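Local coordinates for stringent starvation protein B (PDB 2QAS) that probably acts as a dimeric adaptor that binds ssrA-tagged substrates and delivers them to the ClpX component of the ClpXP protease, at residues G26-A31 against A108-F113; L94-G97 against R102-V105; G39-P44 against H78-L83. All coordinates share one frame; numbering follows the deposited sequence.

Contact 1 of 3, residues G26-A31 against A108-F113; sequences GVVKAA and AALTRF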
ATOM      1  N   GLY A  26      -1.763   3.908  -3.010  1.00 59.60           N
ATOM      2  CA  GLY A  26      -2.244   2.898  -3.934  1.00 57.00           C
ATOM      3  C   GLY A  26      -3.715   2.565  -3.781  1.00 56.05           C
ATOM      4  O   GLY A  26      -4.320   2.010  -4.700  1.00 53.90           O
ATOM      5  N   VAL A  27      -4.295   2.879  -2.625  1.00 56.04           N
ATOM      6  CA  VAL A  27      -5.718   2.613  -2.407  1.00 55.96           C
ATOM      7  C   VAL A  27      -6.518   3.617  -3.240  1.00 54.92           C
ATOM      8  O   VAL A  27      -7.586   3.303  -3.768  1.00 52.98           O
ATOM      9  CB  VAL A  27      -6.115   2.765  -0.917  1.00 56.50           C
ATOM     10  CG1 VAL A  27      -7.628   2.656  -0.765  1.00 58.10           C
ATOM     11  CG2 VAL A  27      -5.444   1.690  -0.088  1.00 55.56           C
ATOM     12  N   VAL A  28      -5.988   4.829  -3.354  1.00 54.80           N
ATOM     13  CA  VAL A  28      -6.644   5.863  -4.140  1.00 54.65           C
ATOM     14  C   VAL A  28      -6.673   5.403  -5.588  1.00 54.92           C
ATOM     15  O   VAL A  28      -7.704   5.455  -6.253  1.00 54.71           O
ATOM     16  CB  VAL A  28      -5.884   7.194  -4.039  1.00 54.93           C
ATOM     17  CG1 VAL A  28      -6.534   8.233  -4.931  1.00 52.51           C
ATOM     18  CG2 VAL A  28      -5.865   7.665  -2.576  1.00 55.81           C
ATOM     19  N   LYS A  29      -5.532   4.936  -6.073  1.00 56.10           N
ATOM     20  CA  LYS A  29      -5.437   4.452  -7.440  1.00 56.33           C
ATOM     21  C   LYS A  29      -6.382   3.292  -7.701  1.00 55.00           C
ATOM     22  O   LYS A  29      -7.012   3.212  -8.756  1.00 56.47           O
ATOM     23  CB  LYS A  29      -4.013   4.014  -7.720  1.00 58.56           C
ATOM     24  CG  LYS A  29      -3.843   3.221  -8.980  1.00 59.78           C
ATOM     25  CD  LYS A  29      -2.372   2.973  -9.171  1.00 64.03           C
ATOM     26  CE  LYS A  29      -2.101   2.037 -10.319  1.00 66.25           C
ATOM     27  NZ  LYS A  29      -0.659   1.675 -10.293  1.00 69.20           N
ATOM     28  N   ALA A  30      -6.487   2.384  -6.743  1.00 52.80           N
ATOM     29  CA  ALA A  30      -7.374   1.244  -6.925  1.00 53.62           C
ATOM     30  C   ALA A  30      -8.838   1.680  -6.888  1.00 53.92           C
ATOM     31  O   ALA A  30      -9.669   1.125  -7.604  1.00 55.65           O
ATOM     32  CB  ALA A  30      -7.102   0.195  -5.869  1.00 50.99           C
ATOM     33  N   ALA A  31      -9.152   2.675  -6.059  1.00 53.01           N
ATOM     34  CA  ALA A  31     -10.513   3.198  -5.955  1.00 51.06           C
ATOM     35  C   ALA A  31     -10.887   3.927  -7.254  1.00 52.08           C
ATOM     36  O   ALA A  31     -12.024   3.828  -7.732  1.00 51.03           O
ATOM     37  CB  ALA A  31     -10.617   4.151  -4.770  1.00 50.49           C
ATOM     38  N   ALA A 108       1.208  11.074  -6.374  1.00 59.88           N
ATOM     39  CA  ALA A 108       2.183  11.670  -5.472  1.00 59.79           C
ATOM     40  C   ALA A 108       1.701  13.031  -4.962  1.00 60.04           C
ATOM     41  O   ALA A 108       2.058  13.458  -3.861  1.00 60.34           O
ATOM     42  CB  ALA A 108       3.513  11.830  -6.185  1.00 57.01           C
ATOM     43  N   ALA A 109       0.885  13.714  -5.757  1.00 58.67           N
ATOM     44  CA  ALA A 109       0.390  15.026  -5.361  1.00 56.14           C
ATOM     45  C   ALA A 109      -0.720  14.946  -4.313  1.00 55.30           C
ATOM     46  O   ALA A 109      -0.998  15.924  -3.631  1.00 53.68           O
ATOM     47  CB  ALA A 109      -0.089  15.780  -6.579  1.00 55.38           C
ATOM     48  N   LEU A 110      -1.337  13.777  -4.176  1.00 56.25           N
ATOM     49  CA  LEU A 110      -2.422  13.593  -3.219  1.00 57.88           C
ATOM     50  C   LEU A 110      -2.062  13.892  -1.779  1.00 58.47           C
ATOM     51  O   LEU A 110      -0.953  13.599  -1.331  1.00 57.73           O
ATOM     52  CB  LEU A 110      -2.953  12.168  -3.297  1.00 59.66           C
ATOM     53  CG  LEU A 110      -4.121  11.940  -4.249  1.00 62.84           C
ATOM     54  CD1 LEU A 110      -3.829  12.540  -5.612  1.00 64.97           C
ATOM     55  CD2 LEU A 110      -4.358  10.451  -4.347  1.00 65.02           C
ATOM     56  N   THR A 111      -3.011  14.470  -1.048  1.00 57.97           N
ATOM     57  CA  THR A 111      -2.794  14.775   0.355  1.00 58.08           C
ATOM     58  C   THR A 111      -3.977  14.292   1.188  1.00 59.10           C
ATOM     59  O   THR A 111      -3.880  14.166   2.405  1.00 58.68           O
ATOM     60  CB  THR A 111      -2.582  16.287   0.597  1.00 58.27           C
ATOM     61  OG1 THR A 111      -3.812  16.986   0.408  1.00 61.86           O
ATOM     62  CG2 THR A 111      -1.547  16.843  -0.365  1.00 60.13           C
ATOM     63  N   ARG A 112      -5.100  14.007   0.543  1.00 60.28           N
ATOM     64  CA  ARG A 112      -6.246  13.533   1.300  1.00 61.20           C
ATOM     65  C   ARG A 112      -7.226  12.752   0.437  1.00 60.61           C
ATOM     66  O   ARG A 112      -7.387  13.039  -0.747  1.00 62.93           O
ATOM     67  CB  ARG A 112      -6.961  14.711   1.963  1.00 64.01           C
ATOM     68  CG  ARG A 112      -7.873  14.289   3.100  1.00 68.65           C
ATOM     69  CD  ARG A 112      -9.116  15.154   3.181  1.00 73.33           C
ATOM     70  NE  ARG A 112     -10.014  14.701   4.242  1.00 79.32           N
ATOM     71  CZ  ARG A 112     -11.301  15.029   4.328  1.00 81.95           C
ATOM     72  NH1 ARG A 112     -11.850  15.817   3.406  1.00 81.61           N
ATOM     73  NH2 ARG A 112     -12.044  14.567   5.332  1.00 82.03           N
ATOM     74  N   PHE A 113      -7.866  11.757   1.042  1.00 59.29           N
ATOM     75  CA  PHE A 113      -8.838  10.912   0.362  1.00 58.86           C
ATOM     76  C   PHE A 113     -10.002  10.690   1.311  1.00 57.19           C
ATOM     77  O   PHE A 113      -9.786  10.381   2.479  1.00 56.57           O
ATOM     78  CB  PHE A 113      -8.228   9.558   0.013  1.00 60.50           C
ATOM     79  CG  PHE A 113      -9.148   8.674  -0.773  1.00 63.15           C
ATOM     80  CD1 PHE A 113      -9.378   8.920  -2.128  1.00 62.45           C
ATOM     81  CD2 PHE A 113      -9.813   7.614  -0.156  1.00 64.00           C
ATOM     82  CE1 PHE A 113     -10.262   8.124  -2.860  1.00 63.76           C
ATOM     83  CE2 PHE A 113     -10.702   6.809  -0.874  1.00 63.75           C
ATOM     84  CZ  PHE A 113     -10.927   7.066  -2.231  1.00 65.31           C
TER
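V28 on helix 26-31 projects into the angle between L110 and F113 of strand 110-113, and A31, one turn further on, meets the far end of the F113 ring. All the contacts are apolar. With L110 the encounter is tip to tip: the V28 methyls and the CD2 methyl of L110 point at one another, although they are modelled too close for the exact spacing to be trusted. With F113 the two side chains pass in opposite directions. V28 CG2 lies 3.8 Å from F113 CD1, and the same methyl comes 4.0 Å from F113 CB. With chi1 at -176° the F113 ring points away from its own backbone N and runs past V28, bringing CZ to 3.9 Å from A31 CB.

The four touching residues are buried. L47, I49, F120 and L122 pack round F113 from the neighbouring strands, and V27 and A31 also touch A23 and M14 of the second subunit. T111 and R112 both pair with T50, a classic beta bulge, and F113 pairs with L122.

The axes of helix 26-31 and strand 110-113 run at 65° to one another and are 10.0 Å apart at closest approach. This is a helix laid on the face of an antiparallel sheet, here with the N-terminal helix of the SspB fold between its own sheet and the dimer partner.

Contact 2 of 3, residues L94-G97 against R102-V105; sequences LKFG and RLSV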
ATOM      1  N   LEU A  94     -13.928  17.719 -15.428  1.00 43.59           N
ATOM      2  CA  LEU A  94     -14.886  18.205 -14.450  1.00 41.24           C
ATOM      3  C   LEU A  94     -15.427  19.559 -14.947  1.00 43.07           C
ATOM      4  O   LEU A  94     -14.924  20.117 -15.928  1.00 41.98           O
ATOM      5  CB  LEU A  94     -14.188  18.391 -13.105  1.00 39.96           C
ATOM      6  CG  LEU A  94     -13.471  17.205 -12.458  1.00 41.81           C
ATOM      7  CD1 LEU A  94     -12.764  17.675 -11.196  1.00 36.90           C
ATOM      8  CD2 LEU A  94     -14.472  16.088 -12.134  1.00 40.55           C
ATOM      9  N   LYS A  95     -16.431  20.099 -14.265  1.00 42.86           N
ATOM     10  CA  LYS A  95     -17.013  21.382 -14.655  1.00 43.48           C
ATOM     11  C   LYS A  95     -16.805  22.449 -13.606  1.00 44.78           C
ATOM     12  O   LYS A  95     -16.985  22.205 -12.416  1.00 46.03           O
ATOM     13  CB  LYS A  95     -18.510  21.240 -14.893  1.00 44.83           C
ATOM     14  CG  LYS A  95     -18.854  20.744 -16.251  1.00 46.69           C
ATOM     15  CD  LYS A  95     -20.351  20.660 -16.430  1.00 46.81           C
ATOM     16  CE  LYS A  95     -20.661  20.175 -17.833  1.00 46.92           C
ATOM     17  NZ  LYS A  95     -22.029  19.635 -17.867  1.00 55.98           N
ATOM     18  N   PHE A  96     -16.430  23.635 -14.054  1.00 46.21           N
ATOM     19  CA  PHE A  96     -16.218  24.762 -13.156  1.00 48.72           C
ATOM     20  C   PHE A  96     -17.052  25.902 -13.723  1.00 49.79           C
ATOM     21  O   PHE A  96     -16.776  26.398 -14.823  1.00 48.69           O
ATOM     22  CB  PHE A  96     -14.735  25.130 -13.107  1.00 47.34           C
ATOM     23  CG  PHE A  96     -13.856  23.990 -12.689  1.00 49.57           C
ATOM     24  CD1 PHE A  96     -13.472  23.025 -13.604  1.00 50.88           C
ATOM     25  CD2 PHE A  96     -13.443  23.858 -11.365  1.00 51.62           C
ATOM     26  CE1 PHE A  96     -12.685  21.936 -13.211  1.00 53.53           C
ATOM     27  CE2 PHE A  96     -12.658  22.775 -10.958  1.00 50.83           C
ATOM     28  CZ  PHE A  96     -12.278  21.813 -11.883  1.00 51.34           C
ATOM     29  N   GLY A  97     -18.086  26.296 -12.980  1.00 49.45           N
ATOM     30  CA  GLY A  97     -18.968  27.341 -13.459  1.00 50.55           C
ATOM     31  C   GLY A  97     -19.583  26.889 -14.776  1.00 51.88           C
ATOM     32  O   GLY A  97     -19.651  27.666 -15.736  1.00 51.96           O
ATOM     33  N   ARG A 102     -10.179  19.805 -18.179  1.00 51.99           N
ATOM     34  CA  ARG A 102      -9.380  18.607 -17.928  1.00 53.92           C
ATOM     35  C   ARG A 102      -8.302  18.798 -16.872  1.00 55.80           C
ATOM     36  O   ARG A 102      -7.714  19.869 -16.752  1.00 56.95           O
ATOM     37  CB  ARG A 102      -8.718  18.140 -19.220  1.00 55.39           C
ATOM     38  CG  ARG A 102      -9.446  17.004 -19.914  1.00 56.76           C
ATOM     39  CD  ARG A 102      -8.732  15.675 -19.708  1.00 53.70           C
ATOM     40  NE  ARG A 102      -9.706  14.627 -19.441  1.00 57.28           N
ATOM     41  CZ  ARG A 102      -9.425  13.336 -19.350  1.00 57.45           C
ATOM     42  NH1 ARG A 102      -8.183  12.906 -19.517  1.00 58.82           N
ATOM     43  NH2 ARG A 102     -10.387  12.479 -19.056  1.00 58.25           N
ATOM     44  N   LEU A 103      -8.035  17.736 -16.121  1.00 56.88           N
ATOM     45  CA  LEU A 103      -7.029  17.763 -15.070  1.00 55.31           C
ATOM     46  C   LEU A 103      -6.246  16.473 -15.034  1.00 56.69           C
ATOM     47  O   LEU A 103      -6.788  15.391 -15.279  1.00 54.06           O
ATOM     48  CB  LEU A 103      -7.679  17.925 -13.702  1.00 56.02           C
ATOM     49  CG  LEU A 103      -8.237  19.271 -13.279  1.00 59.37           C
ATOM     50  CD1 LEU A 103      -8.862  19.101 -11.904  1.00 59.88           C
ATOM     51  CD2 LEU A 103      -7.126  20.315 -13.241  1.00 60.33           C
ATOM     52  N   SER A 104      -4.967  16.600 -14.707  1.00 57.74           N
ATOM     53  CA  SER A 104      -4.086  15.456 -14.565  1.00 59.47           C
ATOM     54  C   SER A 104      -3.454  15.596 -13.201  1.00 59.01           C
ATOM     55  O   SER A 104      -2.864  16.628 -12.888  1.00 58.56           O
ATOM     56  CB  SER A 104      -3.015  15.445 -15.646  1.00 60.22           C
ATOM     57  OG  SER A 104      -3.507  14.766 -16.781  1.00 66.14           O
ATOM     58  N   VAL A 105      -3.592  14.562 -12.384  1.00 59.31           N
ATOM     59  CA  VAL A 105      -3.039  14.603 -11.040  1.00 60.50           C
ATOM     60  C   VAL A 105      -2.232  13.356 -10.717  1.00 60.42           C
ATOM     61  O   VAL A 105      -2.713  12.234 -10.889  1.00 59.39           O
ATOM     62  CB  VAL A 105      -4.168  14.756  -9.997  1.00 60.36           C
ATOM     63  CG1 VAL A 105      -3.582  14.813  -8.595  1.00 58.68           C
ATOM     64  CG2 VAL A 105      -4.980  16.005 -10.304  1.00 59.08           C
TER
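This is a small apolar contact within the beta hairpin of strands 89-96 and 99-106, made near its turn on the face that looks onto strand 71-76 of the other sheet. L94 and F96 of one strand share L103 of the other. The backbone pairing of the hairpin puts L94 opposite K101 and L103 opposite V92, both as hydrogen-bonded pairs, so L94 and L103 meet on the diagonal and F96 reaches back from still nearer the turn.

L103 sends its CD1 methyl to both partners. That methyl is 4.2 Å from CD1 of L94 and 4.4 Å from CZ at the far end of the F96 ring, which it approaches obliquely. The CB of L94 sets out to one side of L103, but chi1 -57° and an extended chi2 of 175° bring its CD1 methyl round to L103. The second sheet packs against the group: M72 on F96 and L103, I74 and L76 on L94.

R102 turns away from L94-G97, and its NE hydrogen-bonds to T93 OG1. The K95 backbone and G97 N hydrogen-bond to a bound peptide, G97 to an acidic side chain of it, and side chains of the peptide also pack on L94 and F96, so the cluster borders the peptide site directly. Within their own strand L94 and F96 also touch, completing a three-cornered cluster with L103: CD1 of L94 sits 4.2 Å from CZ of F96.

Contact 3 of 3, residues G39-P44 against H78-L83; sequences GGLPEP and HQYWDL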
ATOM      1  N   GLY A  39     -19.969   2.309 -15.744  1.00 86.63           N
ATOM      2  CA  GLY A  39     -21.061   2.259 -14.786  1.00 84.78           C
ATOM      3  C   GLY A  39     -20.703   3.083 -13.561  1.00 84.08           C
ATOM      4  O   GLY A  39     -21.570   3.435 -12.758  1.00 84.06           O
ATOM      5  N   GLY A  40     -19.414   3.389 -13.419  1.00 81.74           N
ATOM      6  CA  GLY A  40     -18.948   4.185 -12.300  1.00 79.32           C
ATOM      7  C   GLY A  40     -18.886   3.460 -10.970  1.00 78.53           C
ATOM      8  O   GLY A  40     -18.872   2.232 -10.910  1.00 78.61           O
ATOM      9  N   LEU A  41     -18.842   4.238  -9.895  1.00 77.87           N
ATOM     10  CA  LEU A  41     -18.782   3.698  -8.545  1.00 77.43           C
ATOM     11  C   LEU A  41     -20.114   3.099  -8.134  1.00 77.76           C
ATOM     12  O   LEU A  41     -21.162   3.484  -8.648  1.00 78.22           O
ATOM     13  CB  LEU A  41     -18.444   4.811  -7.550  1.00 77.02           C
ATOM     14  CG  LEU A  41     -17.075   5.483  -7.584  1.00 76.80           C
ATOM     15  CD1 LEU A  41     -17.166   6.831  -6.888  1.00 76.34           C
ATOM     16  CD2 LEU A  41     -16.041   4.589  -6.923  1.00 75.70           C
ATOM     17  N   PRO A  42     -20.091   2.132  -7.202  1.00 77.65           N
ATOM     18  CA  PRO A  42     -21.342   1.522  -6.747  1.00 76.85           C
ATOM     19  C   PRO A  42     -21.951   2.489  -5.733  1.00 76.39           C
ATOM     20  O   PRO A  42     -21.399   2.685  -4.649  1.00 75.05           O
ATOM     21  CB  PRO A  42     -20.874   0.222  -6.102  1.00 76.36           C
ATOM     22  CG  PRO A  42     -19.540   0.604  -5.532  1.00 76.89           C
ATOM     23  CD  PRO A  42     -18.926   1.415  -6.655  1.00 76.21           C
ATOM     24  N   GLU A  43     -23.068   3.114  -6.093  1.00 76.63           N
ATOM     25  CA  GLU A  43     -23.710   4.070  -5.192  1.00 77.31           C
ATOM     26  C   GLU A  43     -23.980   3.456  -3.822  1.00 73.52           C
ATOM     27  O   GLU A  43     -24.179   2.247  -3.700  1.00 74.42           O
ATOM     28  CB  GLU A  43     -25.012   4.595  -5.804  1.00 81.48           C
ATOM     29  CG  GLU A  43     -25.869   3.539  -6.490  1.00 89.28           C
ATOM     30  CD  GLU A  43     -25.378   3.207  -7.893  1.00 93.54           C
ATOM     31  OE1 GLU A  43     -25.134   4.165  -8.664  1.00 95.59           O
ATOM     32  OE2 GLU A  43     -25.247   2.003  -8.229  1.00 95.27           O
ATOM     33  N   PRO A  44     -24.004   4.287  -2.768  1.00 69.93           N
ATOM     34  CA  PRO A  44     -23.804   5.743  -2.750  1.00 67.16           C
ATOM     35  C   PRO A  44     -22.354   6.226  -2.675  1.00 64.31           C
ATOM     36  O   PRO A  44     -22.103   7.372  -2.310  1.00 64.36           O
ATOM     37  CB  PRO A  44     -24.585   6.164  -1.514  1.00 67.23           C
ATOM     38  CG  PRO A  44     -24.250   5.050  -0.562  1.00 66.43           C
ATOM     39  CD  PRO A  44     -24.424   3.810  -1.436  1.00 68.36           C
ATOM     40  N   HIS A  78     -21.400  13.207  -9.041  1.00 54.90           N
ATOM     41  CA  HIS A  78     -22.399  13.484 -10.067  1.00 54.22           C
ATOM     42  C   HIS A  78     -21.859  14.099 -11.338  1.00 54.29           C
ATOM     43  O   HIS A  78     -22.506  14.008 -12.378  1.00 55.14           O
ATOM     44  CB  HIS A  78     -23.472  14.433  -9.522  1.00 55.61           C
ATOM     45  CG  HIS A  78     -24.141  13.939  -8.282  1.00 58.55           C
ATOM     46  ND1 HIS A  78     -24.115  14.639  -7.094  1.00 59.99           N
ATOM     47  CD2 HIS A  78     -24.831  12.800  -8.036  1.00 58.82           C
ATOM     48  CE1 HIS A  78     -24.756  13.951  -6.166  1.00 61.48           C
ATOM     49  NE2 HIS A  78     -25.201  12.831  -6.711  1.00 61.92           N
ATOM     50  N   GLN A  79     -20.690  14.733 -11.272  1.00 52.81           N
ATOM     51  CA  GLN A  79     -20.178  15.403 -12.463  1.00 50.64           C
ATOM     52  C   GLN A  79     -18.712  15.225 -12.809  1.00 48.35           C
ATOM     53  O   GLN A  79     -17.863  16.044 -12.449  1.00 47.30           O
ATOM     54  CB  GLN A  79     -20.509  16.899 -12.369  1.00 53.56           C
ATOM     55  CG  GLN A  79     -22.017  17.181 -12.374  1.00 56.02           C
ATOM     56  CD  GLN A  79     -22.342  18.665 -12.372  1.00 58.66           C
ATOM     57  OE1 GLN A  79     -21.844  19.414 -13.206  1.00 60.39           O
ATOM     58  NE2 GLN A  79     -23.184  19.095 -11.436  1.00 61.10           N
ATOM     59  N   TYR A  80     -18.426  14.129 -13.499  1.00 47.25           N
ATOM     60  CA  TYR A  80     -17.079  13.828 -13.957  1.00 46.30           C
ATOM     61  C   TYR A  80     -17.176  12.910 -15.163  1.00 45.57           C
ATOM     62  O   TYR A  80     -18.032  12.025 -15.238  1.00 44.85           O
ATOM     63  CB  TYR A  80     -16.230  13.189 -12.866  1.00 45.74           C
ATOM     64  CG  TYR A  80     -16.605  11.778 -12.489  1.00 47.61           C
ATOM     65  CD1 TYR A  80     -17.570  11.530 -11.522  1.00 47.21           C
ATOM     66  CD2 TYR A  80     -15.928  10.691 -13.041  1.00 46.98           C
ATOM     67  CE1 TYR A  80     -17.847  10.230 -11.097  1.00 48.11           C
ATOM     68  CE2 TYR A  80     -16.194   9.395 -12.627  1.00 48.93           C
ATOM     69  CZ  TYR A  80     -17.153   9.168 -11.652  1.00 50.22           C
ATOM     70  OH  TYR A  80     -17.401   7.877 -11.223  1.00 52.61           O
ATOM     71  N   TRP A  81     -16.286  13.129 -16.114  1.00 44.88           N
ATOM     72  CA  TRP A  81     -16.307  12.378 -17.344  1.00 42.82           C
ATOM     73  C   TRP A  81     -14.924  11.911 -17.692  1.00 44.08           C
ATOM     74  O   TRP A  81     -13.929  12.502 -17.258  1.00 43.48           O
ATOM     75  CB  TRP A  81     -16.825  13.282 -18.464  1.00 43.39           C
ATOM     76  CG  TRP A  81     -18.228  13.730 -18.256  1.00 42.83           C
ATOM     77  CD1 TRP A  81     -19.355  13.107 -18.704  1.00 42.67           C
ATOM     78  CD2 TRP A  81     -18.670  14.840 -17.453  1.00 42.24           C
ATOM     79  NE1 TRP A  81     -20.475  13.752 -18.224  1.00 47.15           N
ATOM     80  CE2 TRP A  81     -20.086  14.816 -17.453  1.00 42.51           C
ATOM     81  CE3 TRP A  81     -18.009  15.845 -16.733  1.00 41.19           C
ATOM     82  CZ2 TRP A  81     -20.856  15.758 -16.761  1.00 42.61           C
ATOM     83  CZ3 TRP A  81     -18.776  16.790 -16.041  1.00 43.85           C
ATOM     84  CH2 TRP A  81     -20.185  16.737 -16.061  1.00 44.42           C
ATOM     85  N   ASP A  82     -14.879  10.839 -18.477  1.00 44.38           N
ATOM     86  CA  ASP A  82     -13.636  10.275 -18.965  1.00 44.26           C
ATOM     87  C   ASP A  82     -12.524  10.148 -17.926  1.00 44.89           C
ATOM     88  O   ASP A  82     -11.401  10.603 -18.140  1.00 41.82           O
ATOM     89  CB  ASP A  82     -13.178  11.115 -20.151  1.00 48.46           C
ATOM     90  CG  ASP A  82     -14.279  11.267 -21.207  1.00 57.59           C
ATOM     91  OD1 ASP A  82     -14.743  10.227 -21.754  1.00 59.36           O
ATOM     92  OD2 ASP A  82     -14.691  12.420 -21.491  1.00 60.72           O
ATOM     93  N   LEU A  83     -12.843   9.532 -16.793  1.00 44.89           N
ATOM     94  CA  LEU A  83     -11.853   9.316 -15.753  1.00 45.27           C
ATOM     95  C   LEU A  83     -10.861   8.293 -16.314  1.00 47.65           C
ATOM     96  O   LEU A  83     -11.253   7.180 -16.680  1.00 49.10           O
ATOM     97  CB  LEU A  83     -12.527   8.760 -14.502  1.00 43.49           C
ATOM     98  CG  LEU A  83     -11.605   8.324 -13.369  1.00 41.98           C
ATOM     99  CD1 LEU A  83     -10.720   9.472 -12.948  1.00 43.55           C
ATOM    100  CD2 LEU A  83     -12.440   7.838 -12.221  1.00 43.52           C
TER
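The loop that leaves helix 16-35 meets the chain entering strand 81-85 beside the peptide-binding groove, and a single tyrosine makes the junction. Y80 reaches across with its phenol end, which arrives at the backbone of G40 and L41. Its OH lies 4.1 Å from G40 CA and equally 4.1 Å from L41 N, too far for a hydrogen bond to that amide. The side chain of L41 starts off past the tyrosine, but its CG still comes to 4.4 Å from Y80 OH. On the loop side the phenol thus meets both backbone atoms and the base of the L41 side chain, and G40 has no side chain to stand between its CA and the hydroxyl.

Y80 CG stands between the backbone N and the carbonyl carbon, and this chi1 of 70° directs the ring on toward the loop. Its hydroxyl makes a weak hydrogen bond to A35 O, at the end of helix 16-35, so the polar tip has a partner although G40 and L41 offer none. V92 and L94 of strand 89-96 pack against Y80.

Each segment has a second commitment. L41 and P42 touch M14 and L13 of the second subunit, and a cis peptide bond precedes P44, whose O hydrogen-bonds to S117 OG and H46 ND1. In the other segment H78 N and Q79 NE2 hydrogen-bond to the bound peptide, H78 to a polar side chain and Q79 to the backbone. The loop after the N-terminal helix is therefore tied lightly, by one phenol, to the rim of the groove that in SspB adaptors receives the ssrA tag.

Overall arrangement
The centre of contact 1 lies about 5 Å from the centre of the chain and about 17 Å from the centres of contacts 2 and 3, which are about 14 Å apart. Contact 3 closes before contact 2 opens, and both fall between the two segments of contact 1. Contacts 2 and 3 share the three-stranded sheet through neighbouring strands 89-96 and 81-85, and L94 CD2 lies 3.5 Å from Y80 CB; contact 1 belongs to the four-stranded sheet. L110 CD1 touches V105 CG1 at 3.8 Å, carrying the core onward to the hairpin. Contacts 1 and 3 both border the second subunit, whereas 2 and 3 border the bound peptide, so packing runs continuously from dimer interface to groove.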